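Local coordinates for protein hydroxylase, putative (Mycobacterium tuberculosis, PDB 3AFF) that probably catalyses, as oxygenase component of a two-component monooxygenase, the FMNH2-dependent ortho-hydroxylation of a cholesterol-derived secosteroid phenol to a catechol, at residues V12-I16 against V47-L52; F169-E175 against V197-V202; A252-H256 against L340-S344; E374-V378 against G390-V394. One frame throughout, in Å; residues are numbered along the deposited sequence. Where two conformers were deposited one is given.

Contact 1: V12-I16 against V47-L52; sequences VLAAI and VGFFTL
Val12, on helix 9-33, faces Val47 with their CA atoms 6.0 Å apart, just where helix 38-47 ends in a Schellman motif and Gly48, with positive phi, swings the chain away. This meeting illustrates how a helix can pack against the end of another helix rather than against its flank. A chi1 of -179° sets Val12 CG1 opposite the amide nitrogen, and both methyls face Val47 O, CG1 and CG2 each 3.5 Å from that oxygen. CG1 reaches on to Gly48 C at 3.8 Å, while Leu52 CD2 closes in on Val12 CB at 4.1 Å from the far end of the turn.

One turn further along the helix, Ala15 CB rests on Val47 CB at 3.8 Å. Ile16 runs nearly at right angles to Val47, brushing its CG2, and sends CD1 to the edge of the Phe49 ring, 3.7 Å from Phe49 CD1. Phe49 in turn meets the ring of Phe68, on helix 65-76. Within 47-52, Thr51 OG1 donates to Gly48 O over 2.6 Å, in the carbonyl plane and on a lone pair, which steadies the bend after the glycine.

The two segments join a pair of consecutive helices within the N-terminal helical region of the acyl-CoA dehydrogenase fold. No hydrogen bond crosses between them. Cohesion therefore comes from branched aliphatic groups set against a carbonyl oxygen and a ring edge, while polar groups of 47-52 bond within the turn and to Asn93, Leu61 and Cys63.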
loop_
_atom_site.group_PDB
_atom_site.type_symbol
_atom_site.label_atom_id
_atom_site.label_comp_id
_atom_site.label_asym_id
_atom_site.label_seq_id
_atom_site.Cartn_x
_atom_site.Cartn_y
_atom_site.Cartn_z
ATOM N N VAL A 12 -6.973 43.964 -27.289
ATOM C CA VAL A 12 -5.996 43.246 -28.101
ATOM C C VAL A 12 -6.398 41.814 -28.142
ATOM O O VAL A 12 -6.503 41.234 -29.218
ATOM C CB VAL A 12 -4.515 43.442 -27.590
ATOM C CG1 VAL A 12 -3.557 42.714 -28.447
ATOM C CG2 VAL A 12 -4.153 44.897 -27.630
ATOM N N LEU A 13 -6.646 41.229 -26.981
ATOM C CA LEU A 13 -7.041 39.787 -26.912
ATOM C C LEU A 13 -8.272 39.504 -27.821
ATOM O O LEU A 13 -8.276 38.585 -28.667
ATOM C CB LEU A 13 -7.301 39.409 -25.432
ATOM C CG LEU A 13 -6.723 38.158 -24.755
ATOM C CD1 LEU A 13 -5.505 37.581 -25.462
ATOM C CD2 LEU A 13 -6.433 38.351 -23.276
ATOM N N ALA A 14 -9.301 40.354 -27.666
ATOM C CA ALA A 14 -10.503 40.359 -28.525
ATOM C C ALA A 14 -10.195 40.369 -30.023
ATOM O O ALA A 14 -10.763 39.586 -30.768
ATOM C CB ALA A 14 -11.392 41.570 -28.154
ATOM N N ALA A 15 -9.259 41.242 -30.431
ATOM C CA ALA A 15 -8.799 41.370 -31.807
ATOM C C ALA A 15 -7.962 40.197 -32.343
ATOM O O ALA A 15 -7.978 39.900 -33.530
ATOM C CB ALA A 15 -8.043 42.693 -31.966
ATOM N N ILE A 16 -7.200 39.560 -31.473
ATOM C CA ILE A 16 -6.517 38.293 -31.800
ATOM C C ILE A 16 -7.545 37.192 -32.144
ATOM O O ILE A 16 -7.394 36.448 -33.123
ATOM C CB ILE A 16 -5.538 37.894 -30.631
ATOM C CG1 ILE A 16 -4.245 38.736 -30.760
ATOM C CG2 ILE A 16 -5.210 36.424 -30.680
ATOM C CD1 ILE A 16 -3.466 38.924 -29.483
ATOM N N VAL A 47 -2.944 44.821 -34.636
ATOM C CA VAL A 47 -3.915 44.685 -33.508
ATOM C C VAL A 47 -3.248 44.968 -32.160
ATOM O O VAL A 47 -3.909 45.012 -31.103
ATOM C CB VAL A 47 -4.597 43.281 -33.435
ATOM C CG1 VAL A 47 -5.318 42.965 -34.761
ATOM C CG2 VAL A 47 -3.555 42.154 -33.013
ATOM N N GLY A 48 -1.927 45.150 -32.180
ATOM C CA GLY A 48 -1.233 45.569 -30.977
ATOM C C GLY A 48 -0.603 44.437 -30.161
ATOM O O GLY A 48 -0.223 44.649 -29.020
ATOM N N PHE A 49 -0.472 43.251 -30.748
ATOM C CA PHE A 49 0.051 42.065 -30.002
ATOM C C PHE A 49 1.436 42.298 -29.397
ATOM O O PHE A 49 1.673 41.997 -28.221
ATOM C CB PHE A 49 0.068 40.795 -30.865
ATOM C CG PHE A 49 0.819 39.657 -30.218
ATOM C CD1 PHE A 49 0.189 38.855 -29.251
ATOM C CD2 PHE A 49 2.211 39.455 -30.482
ATOM C CE1 PHE A 49 0.912 37.796 -28.609
ATOM C CE2 PHE A 49 2.910 38.437 -29.810
ATOM C CZ PHE A 49 2.248 37.597 -28.882
ATOM N N PHE A 50 2.364 42.843 -30.203
ATOM C CA PHE A 50 3.749 43.085 -29.715
ATOM C C PHE A 50 3.858 44.151 -28.644
ATOM O O PHE A 50 4.833 44.157 -27.846
ATOM C CB PHE A 50 4.714 43.360 -30.865
ATOM C CG PHE A 50 4.786 42.242 -31.833
ATOM C CD1 PHE A 50 5.410 41.026 -31.476
ATOM C CD2 PHE A 50 4.176 42.349 -33.047
ATOM C CE1 PHE A 50 5.473 39.942 -32.382
ATOM C CE2 PHE A 50 4.224 41.288 -33.956
ATOM C CZ PHE A 50 4.867 40.087 -33.627
ATOM N N THR A 51 2.838 45.003 -28.537
ATOM C CA THR A 51 2.812 45.997 -27.452
ATOM C C THR A 51 2.473 45.479 -26.060
ATOM O O THR A 51 2.675 46.202 -25.060
ATOM C CB THR A 51 1.843 47.199 -27.742
ATOM O OG1 THR A 51 0.471 46.753 -27.622
ATOM C CG2 THR A 51 2.103 47.754 -29.153
ATOM N N LEU A 52 1.982 44.235 -25.971
ATOM C CA LEU A 52 1.347 43.736 -24.757
ATOM C C LEU A 52 2.213 43.848 -23.532
ATOM O O LEU A 52 1.776 44.333 -22.487
ATOM C CB LEU A 52 0.921 42.263 -24.931
ATOM C CG LEU A 52 -0.421 42.042 -25.648
ATOM C CD1 LEU A 52 -0.616 40.606 -26.153
ATOM C CD2 LEU A 52 -1.657 42.572 -24.816
#

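Contact 2: F169-E175 against V197-V202; sequences FLIPRSE and VKDVFV
The Phe169 ring meets Val202 with its edge: Val202 CG1 lies near the ring plane, 4.4 Å from Phe169 CD1. Two other aromatics surround the same ring, Tyr133 in an edge-to-face contact and Phe207 with its plane inclined by about 40°. The other flat group, the Glu175 carboxylate, brings OE1 to 3.5 Å from Val200 CG1, and Glu175 O comes within 3.2 Å of Val200 CG2.

Between these two ends Ile171 fills the angle where strand 169-172 passes strand 200-202, their directions 122° apart. Its CG1 and CD1 both lie against Val202 CG2, CG1 at 3.7 Å; CD1 reaches on to Val197 CG1 at 3.9 Å, while CG2 turns to Val200 CG1. Val200 enters where the chain turns a corner at Asp199, the pair forming a G1 beta bulge opposite Val135 of strand 132-142.

Polar groups are joined through water. One molecule donates to both Glu175 OE1 and Phe201 O, each 2.6 Å from the water oxygen. A second donates to Glu175 O and accepts from Lys198 N. This is a worked case of two strands of the beta domain that do not pair: aliphatic branches fill the interior, and water bridges a carboxylate and backbone groups, where no direct hydrogen bond crosses.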
loop_
_atom_site.group_PDB
_atom_site.type_symbol
_atom_site.label_atom_id
_atom_site.label_comp_id
_atom_site.label_asym_id
_atom_site.label_seq_id
_atom_site.Cartn_x
_atom_site.Cartn_y
_atom_site.Cartn_z
ATOM N N PHE A 169 23.684 39.738 -24.781
ATOM C CA PHE A 169 24.239 40.807 -25.561
ATOM C C PHE A 169 23.189 41.152 -26.568
ATOM O O PHE A 169 22.660 40.265 -27.257
ATOM C CB PHE A 169 25.551 40.333 -26.292
ATOM C CG PHE A 169 26.613 39.876 -25.357
ATOM C CD1 PHE A 169 27.538 40.759 -24.840
ATOM C CD2 PHE A 169 26.670 38.520 -24.967
ATOM C CE1 PHE A 169 28.557 40.338 -23.955
ATOM C CE2 PHE A 169 27.652 38.070 -24.055
ATOM C CZ PHE A 169 28.641 38.983 -23.567
ATOM N N LEU A 170 22.871 42.442 -26.648
ATOM C CA LEU A 170 21.886 42.992 -27.626
ATOM C C LEU A 170 22.592 43.546 -28.856
ATOM O O LEU A 170 23.443 44.409 -28.723
ATOM C CB LEU A 170 21.078 44.135 -26.972
ATOM C CG LEU A 170 20.063 44.909 -27.824
ATOM C CD1 LEU A 170 18.911 43.967 -28.367
ATOM C CD2 LEU A 170 19.544 45.954 -26.929
ATOM N N ILE A 171 22.267 43.088 -30.051
ATOM C CA ILE A 171 23.159 43.396 -31.192
ATOM C C ILE A 171 22.240 43.718 -32.343
ATOM O O ILE A 171 21.248 42.991 -32.518
ATOM C CB ILE A 171 24.037 42.181 -31.564
ATOM C CG1 ILE A 171 25.023 41.865 -30.431
ATOM C CG2 ILE A 171 24.833 42.443 -32.798
ATOM C CD1 ILE A 171 26.015 40.710 -30.756
ATOM N N PRO A 172 22.545 44.790 -33.115
ATOM C CA PRO A 172 21.697 45.126 -34.262
ATOM C C PRO A 172 21.921 44.246 -35.502
ATOM O O PRO A 172 23.006 43.711 -35.699
ATOM C CB PRO A 172 22.057 46.591 -34.569
ATOM C CG PRO A 172 23.466 46.723 -34.093
ATOM C CD PRO A 172 23.622 45.789 -32.906
ATOM N N ARG A 173 20.871 44.157 -36.316
ATOM C CA ARG A 173 20.816 43.325 -37.521
ATOM C C ARG A 173 21.971 43.531 -38.548
ATOM O O ARG A 173 22.444 42.564 -39.167
ATOM C CB ARG A 173 19.421 43.431 -38.143
ATOM C CG ARG A 173 19.218 42.609 -39.432
ATOM C CD ARG A 173 18.766 41.205 -39.166
ATOM N NE ARG A 173 19.371 40.318 -40.163
ATOM C CZ ARG A 173 18.808 39.916 -41.295
ATOM N NH1 ARG A 173 17.524 40.251 -41.620
ATOM N NH2 ARG A 173 19.528 39.130 -42.086
ATOM N N SER A 174 22.455 44.770 -38.666
ATOM C CA SER A 174 23.622 45.084 -39.491
ATOM C C SER A 174 24.903 44.385 -39.051
ATOM O O SER A 174 25.834 44.247 -39.852
ATOM C CB SER A 174 23.869 46.601 -39.503
ATOM O OG SER A 174 24.115 47.106 -38.183
ATOM N N GLU A 175 24.955 43.945 -37.790
ATOM C CA GLU A 175 26.144 43.288 -37.237
ATOM C C GLU A 175 26.168 41.763 -37.154
ATOM O O GLU A 175 27.180 41.213 -36.712
ATOM C CB GLU A 175 26.520 43.934 -35.909
ATOM C CG GLU A 175 27.014 45.356 -36.200
ATOM C CD GLU A 175 27.059 46.246 -35.019
ATOM O OE1 GLU A 175 26.779 45.804 -33.914
ATOM O OE2 GLU A 175 27.374 47.440 -35.200
ATOM N N VAL A 197 28.017 35.793 -35.662
ATOM C CA VAL A 197 28.455 37.057 -35.116
ATOM C C VAL A 197 29.978 36.948 -35.125
ATOM O O VAL A 197 30.507 36.022 -34.561
ATOM C CB VAL A 197 27.897 37.254 -33.631
ATOM C CG1 VAL A 197 28.381 38.516 -33.029
ATOM C CG2 VAL A 197 26.329 37.195 -33.611
ATOM N N LYS A 198 30.659 37.894 -35.773
ATOM C CA LYS A 198 32.142 37.862 -35.841
ATOM C C LYS A 198 32.729 39.197 -35.450
ATOM O O LYS A 198 32.492 40.209 -36.134
ATOM C CB LYS A 198 32.661 37.519 -37.248
ATOM C CG LYS A 198 31.692 36.799 -38.129
ATOM C CD LYS A 198 32.378 35.811 -39.159
ATOM C CE LYS A 198 31.325 35.253 -40.178
ATOM N NZ LYS A 198 30.309 36.301 -40.735
ATOM N N ASP A 199 33.502 39.194 -34.372
ATOM C CA ASP A 199 34.272 40.359 -33.917
ATOM C C ASP A 199 33.402 41.602 -33.829
ATOM O O ASP A 199 33.766 42.654 -34.374
ATOM C CB ASP A 199 35.491 40.648 -34.832
ATOM C CG ASP A 199 36.629 39.674 -34.622
ATOM O OD1 ASP A 199 36.686 39.054 -33.552
ATOM O OD2 ASP A 199 37.494 39.539 -35.539
ATOM N N VAL A 200 32.252 41.481 -33.154
ATOM C CA VAL A 200 31.326 42.604 -32.998
ATOM C C VAL A 200 31.514 43.313 -31.663
ATOM O O VAL A 200 31.401 42.671 -30.567
ATOM C CB VAL A 200 29.833 42.135 -33.184
ATOM C CG1 VAL A 200 28.896 43.252 -32.886
ATOM C CG2 VAL A 200 29.609 41.614 -34.625
ATOM N N PHE A 201 31.787 44.628 -31.733
ATOM C CA PHE A 201 31.862 45.462 -30.548
ATOM C C PHE A 201 30.452 45.734 -29.976
ATOM O O PHE A 201 29.562 46.217 -30.693
ATOM C CB PHE A 201 32.614 46.800 -30.815
ATOM C CG PHE A 201 32.637 47.671 -29.622
ATOM C CD1 PHE A 201 33.399 47.323 -28.545
ATOM C CD2 PHE A 201 31.803 48.777 -29.538
ATOM C CE1 PHE A 201 33.388 48.067 -27.391
ATOM C CE2 PHE A 201 31.769 49.509 -28.401
ATOM C CZ PHE A 201 32.607 49.176 -27.307
ATOM N N VAL A 202 30.241 45.349 -28.709
ATOM C CA VAL A 202 28.972 45.597 -27.985
ATOM C C VAL A 202 29.296 46.463 -26.814
ATOM O O VAL A 202 30.083 46.092 -25.957
ATOM C CB VAL A 202 28.228 44.256 -27.571
ATOM C CG1 VAL A 202 26.897 44.570 -26.934
ATOM C CG2 VAL A 202 27.967 43.396 -28.834
HETATM O O HOH W 1 26.987 46.134 -31.297
HETATM O O HOH W 2 29.306 39.833 -37.499
#

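Contact 3: A252-H256 against L340-S344; sequences AYAAH and LFEAS
His256 and Leu340 are brought together by their first torsions: a chi1 of 160° turns the His256 ring away from its own amide nitrogen and carries the imidazole across to the end of helix 316-342, while CG of Leu340 lies anti to the carbonyl carbon and sends its two methyls back toward helix 233-259. The methyls then divide the work. Leu340 CD2 sits over one face of the imidazole, 4.0 Å from the centroid of the His256 ring and 18° off the normal, a CH-pi contact displaced toward the rim. Leu340 CD1 settles on the helix backbone, 3.5 Å from Tyr253 N, with Ala252 CB at 4.0 Å from it and Tyr253 CB alongside.

The ring edge is used for polar contacts. His256 ND1 donates to Ser344 OG over 3.0 Å along a nearly straight path (165° at the hydrogen), with the oxygen in the ring plane. Ser344 OG donates a hydrogen bond to Leu340 O at 2.6 Å. That carbonyl also accepts from Ala343 N, on the opposite face of its plane from the hydroxyl. Near the same ring edge His256 CE1 lies 3.2 Å from Ala343 O.

The case exemplifies a chain of two hydrogen bonds, His256 to Ser344 to Leu340 O, at the C-terminal end of helix 316-342. The serine, gripped as acceptor and donor at once, ties the histidine to the last turn of that helix, and donation from ND1 probably strengthens the hydroxyl as a donor. The in-plane bond from ND1 helps to set the imidazole's rotation, while the leucine holds one face.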
loop_
_atom_site.group_PDB
_atom_site.type_symbol
_atom_site.label_atom_id
_atom_site.label_comp_id
_atom_site.label_asym_id
_atom_site.label_seq_id
_atom_site.Cartn_x
_atom_site.Cartn_y
_atom_site.Cartn_z
ATOM N N ALA A 252 -5.008 20.337 -31.288
ATOM C CA ALA A 252 -5.090 18.940 -31.658
ATOM C C ALA A 252 -6.494 18.467 -31.316
ATOM O O ALA A 252 -7.129 17.747 -32.104
ATOM C CB ALA A 252 -4.071 18.144 -30.860
ATOM N N TYR A 253 -6.964 18.857 -30.131
ATOM C CA TYR A 253 -8.324 18.515 -29.708
ATOM C C TYR A 253 -9.418 18.978 -30.690
ATOM O O TYR A 253 -10.287 18.181 -31.074
ATOM C CB TYR A 253 -8.649 18.985 -28.278
ATOM C CG TYR A 253 -9.956 18.422 -27.741
ATOM C CD1 TYR A 253 -10.032 17.106 -27.276
ATOM C CD2 TYR A 253 -11.133 19.197 -27.736
ATOM C CE1 TYR A 253 -11.253 16.567 -26.820
ATOM C CE2 TYR A 253 -12.362 18.689 -27.273
ATOM C CZ TYR A 253 -12.422 17.371 -26.815
ATOM O OH TYR A 253 -13.622 16.845 -26.324
ATOM N N ALA A 254 -9.384 20.248 -31.067
ATOM C CA ALA A 254 -10.356 20.803 -31.981
ATOM C C ALA A 254 -10.291 20.069 -33.324
ATOM O O ALA A 254 -11.308 19.783 -33.904
ATOM C CB ALA A 254 -10.127 22.277 -32.127
ATOM N N ALA A 255 -9.089 19.738 -33.799
ATOM C CA ALA A 255 -8.890 19.050 -35.053
ATOM C C ALA A 255 -9.454 17.633 -35.037
ATOM O O ALA A 255 -9.879 17.128 -36.064
ATOM C CB ALA A 255 -7.433 19.002 -35.391
ATOM N N HIS A 256 -9.407 16.994 -33.875
ATOM C CA HIS A 256 -9.922 15.667 -33.699
ATOM C C HIS A 256 -11.463 15.695 -33.671
ATOM O O HIS A 256 -12.107 14.812 -34.220
ATOM C CB HIS A 256 -9.391 15.068 -32.395
ATOM C CG HIS A 256 -10.210 13.930 -31.893
ATOM N ND1 HIS A 256 -9.996 12.631 -32.295
ATOM C CD2 HIS A 256 -11.262 13.898 -31.045
ATOM C CE1 HIS A 256 -10.877 11.845 -31.703
ATOM N NE2 HIS A 256 -11.657 12.589 -30.943
ATOM N N LEU A 340 -4.926 11.593 -28.904
ATOM C CA LEU A 340 -5.691 12.113 -30.003
ATOM C C LEU A 340 -5.234 11.718 -31.391
ATOM O O LEU A 340 -6.091 11.418 -32.261
ATOM C CB LEU A 340 -5.816 13.629 -29.914
ATOM C CG LEU A 340 -6.548 14.133 -28.692
ATOM C CD1 LEU A 340 -6.423 15.665 -28.759
ATOM C CD2 LEU A 340 -8.001 13.659 -28.727
ATOM N N PHE A 341 -3.923 11.809 -31.637
ATOM C CA PHE A 341 -3.317 11.489 -32.929
ATOM C C PHE A 341 -3.608 10.036 -33.330
ATOM O O PHE A 341 -3.752 9.688 -34.499
ATOM C CB PHE A 341 -1.804 11.661 -32.777
ATOM C CG PHE A 341 -1.032 11.459 -34.023
ATOM C CD1 PHE A 341 -1.417 12.062 -35.200
ATOM C CD2 PHE A 341 0.114 10.701 -34.012
ATOM C CE1 PHE A 341 -0.695 11.877 -36.357
ATOM C CE2 PHE A 341 0.870 10.553 -35.164
ATOM C CZ PHE A 341 0.441 11.143 -36.359
ATOM N N GLU A 342 -3.653 9.191 -32.327
ATOM C CA GLU A 342 -3.881 7.769 -32.512
ATOM C C GLU A 342 -5.344 7.386 -32.588
ATOM O O GLU A 342 -5.627 6.215 -32.827
ATOM C CB GLU A 342 -3.211 6.979 -31.372
ATOM C CG GLU A 342 -1.815 6.595 -31.757
ATOM C CD GLU A 342 -0.934 6.193 -30.566
ATOM O OE1 GLU A 342 -1.425 5.540 -29.613
ATOM O OE2 GLU A 342 0.252 6.549 -30.605
ATOM N N ALA A 343 -6.251 8.347 -32.366
ATOM C CA ALA A 343 -7.673 8.060 -32.328
ATOM C C ALA A 343 -8.436 8.948 -33.273
ATOM O O ALA A 343 -9.588 9.201 -33.054
ATOM C CB ALA A 343 -8.221 8.197 -30.961
ATOM N N SER A 344 -7.793 9.393 -34.341
ATOM C CA SER A 344 -8.440 10.243 -35.321
ATOM C C SER A 344 -8.504 9.580 -36.693
ATOM O O SER A 344 -8.517 10.260 -37.719
ATOM C CB SER A 344 -7.702 11.600 -35.401
ATOM O OG SER A 344 -7.686 12.228 -34.141
#

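Contact 4: E374-V378 against G390-V394; sequences ERAYV and GDTMV
Gly390 meets the end of helix 374-377 almost backbone to backbone, its CA 3.9 Å from the CA of Val378. Having no side chain, it can exchange CA-H...O contacts with that residue: Gly390 CA to Val378 O is 3.3 Å, and Val378 CA to Gly390 O is 3.5 Å. Tyr377 O also comes within 3.4 Å of Gly390 CA.

Asp391 and Thr392 turn away, and Met393 returns to the contact. Its chain is bent at both chi2 (-70°) and chi3 (-61°), which curls the terminal methyl back to the helix: CE lies 3.4 Å from Glu374 OE2 and 4.2 Å from Tyr377 CD2, at the ring edge. Met393 CB touches Val378 CG2. The CG2 methyls of Val394 and Val378 are modelled doubtfully close.

The example shows a chain terminus held by its neighbours. The Glu374 side chain, about 6 Å from that of Tyr120, a probable FMN-binding residue, bonds to Trp233 of helix 233-259 and forms a salt bridge to Arg323 of helix 316-342. Arg323 and Arg319 of that long helix also hold Met393 O and Val394 O respectively; helix 210-214 packs against Met393, and Phe166 of strand 162-172 meets the Tyr377 ring edge-to-face.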
loop_
_atom_site.group_PDB
_atom_site.type_symbol
_atom_site.label_atom_id
_atom_site.label_comp_id
_atom_site.label_asym_id
_atom_site.label_seq_id
_atom_site.Cartn_x
_atom_site.Cartn_y
_atom_site.Cartn_z
ATOM N N GLU A 374 19.179 25.834 -19.219
ATOM C CA GLU A 374 18.819 26.291 -17.905
ATOM C C GLU A 374 18.376 25.171 -17.016
ATOM O O GLU A 374 18.379 25.308 -15.811
ATOM C CB GLU A 374 17.694 27.286 -17.978
ATOM C CG GLU A 374 18.046 28.508 -18.757
ATOM C CD GLU A 374 17.134 29.721 -18.385
ATOM O OE1 GLU A 374 16.018 29.518 -17.764
ATOM O OE2 GLU A 374 17.578 30.845 -18.749
ATOM N N ARG A 375 17.994 24.043 -17.582
ATOM C CA ARG A 375 17.748 22.876 -16.742
ATOM C C ARG A 375 19.031 22.528 -15.979
ATOM O O ARG A 375 18.969 21.968 -14.904
ATOM C CB ARG A 375 17.297 21.670 -17.578
ATOM C CG ARG A 375 16.002 21.873 -18.288
ATOM C CD ARG A 375 15.743 20.724 -19.266
ATOM N NE ARG A 375 15.610 19.444 -18.557
ATOM C CZ ARG A 375 16.123 18.282 -18.983
ATOM N NH1 ARG A 375 16.816 18.215 -20.126
ATOM N NH2 ARG A 375 15.958 17.176 -18.254
ATOM N N ALA A 376 20.203 22.862 -16.508
ATOM C CA ALA A 376 21.395 22.555 -15.756
ATOM C C ALA A 376 21.763 23.749 -14.889
ATOM O O ALA A 376 22.210 23.580 -13.774
ATOM C CB ALA A 376 22.520 22.176 -16.691
ATOM N N TYR A 377 21.556 24.972 -15.384
ATOM C CA TYR A 377 22.006 26.160 -14.625
ATOM C C TYR A 377 21.463 26.183 -13.202
ATOM O O TYR A 377 22.101 26.612 -12.270
ATOM C CB TYR A 377 21.651 27.485 -15.304
ATOM C CG TYR A 377 22.198 27.715 -16.678
ATOM C CD1 TYR A 377 23.227 26.899 -17.234
ATOM C CD2 TYR A 377 21.724 28.798 -17.424
ATOM C CE1 TYR A 377 23.702 27.146 -18.535
ATOM C CE2 TYR A 377 22.185 29.026 -18.691
ATOM C CZ TYR A 377 23.155 28.207 -19.244
ATOM O OH TYR A 377 23.523 28.476 -20.507
ATOM N N VAL A 378 20.264 25.705 -13.034
ATOM C CA VAL A 378 19.638 25.673 -11.709
ATOM C C VAL A 378 20.427 24.894 -10.576
ATOM O O VAL A 378 20.362 25.207 -9.354
ATOM C CB VAL A 378 18.214 25.194 -12.044
ATOM C CG1 VAL A 378 17.816 23.841 -11.432
ATOM C CG2 VAL A 378 17.233 26.325 -12.047
ATOM N N GLY A 390 22.335 29.131 -8.727
ATOM C CA GLY A 390 21.309 28.387 -9.431
ATOM C C GLY A 390 19.902 28.539 -8.884
ATOM O O GLY A 390 18.930 28.491 -9.692
ATOM N N ASP A 391 19.760 28.718 -7.558
ATOM C CA ASP A 391 18.405 28.915 -7.005
ATOM C C ASP A 391 17.757 30.239 -7.481
ATOM O O ASP A 391 16.526 30.343 -7.507
ATOM C CB ASP A 391 18.355 28.742 -5.474
ATOM C CG ASP A 391 19.235 29.723 -4.731
ATOM O OD1 ASP A 391 19.399 30.868 -5.197
ATOM O OD2 ASP A 391 19.765 29.352 -3.651
ATOM N N THR A 392 18.569 31.234 -7.891
ATOM C CA THR A 392 18.029 32.501 -8.440
ATOM C C THR A 392 17.438 32.312 -9.844
ATOM O O THR A 392 16.572 33.104 -10.288
ATOM C CB THR A 392 19.061 33.656 -8.479
ATOM O OG1 THR A 392 20.080 33.343 -9.434
ATOM C CG2 THR A 392 19.737 33.923 -7.110
ATOM N N MET A 393 17.868 31.251 -10.519
ATOM C CA MET A 393 17.418 30.919 -11.867
ATOM C C MET A 393 16.117 30.116 -11.932
ATOM O O MET A 393 15.449 30.005 -12.985
ATOM C CB MET A 393 18.564 30.177 -12.636
ATOM C CG MET A 393 19.798 31.066 -12.956
ATOM S SD MET A 393 19.440 32.331 -14.213
ATOM C CE MET A 393 18.955 31.426 -15.686
ATOM N N VAL A 394 15.747 29.512 -10.810
ATOM C CA VAL A 394 14.607 28.610 -10.782
ATOM C C VAL A 394 13.293 29.324 -11.156
ATOM O O VAL A 394 13.162 30.490 -10.727
ATOM C CB VAL A 394 14.484 27.950 -9.379
ATOM C CG1 VAL A 394 13.167 27.227 -9.248
ATOM C CG2 VAL A 394 15.675 26.987 -9.116
#

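How the contacts relate
Followed from the N terminus, the four contacts open and close strictly in series; none nests in or crosses another. Contact 1 closes a loop of 30 residues, almost all helix, in the N-terminal region. Contact 2 closes 21 residues within the beta domain, tying strand 162-172 to strands 193-198 and 200-203. Contact 3 makes the longest closure, 83 residues, joining two helices of the C-terminal region, and contact 4 fastens the last residues over a short loop. Contacts 2 and 3 lie on opposite sides of the chain's centre, their centres about 44 Å apart. In the assembly, however, Asp391 of contact 4 packs on His256 of contact 3 in another subunit.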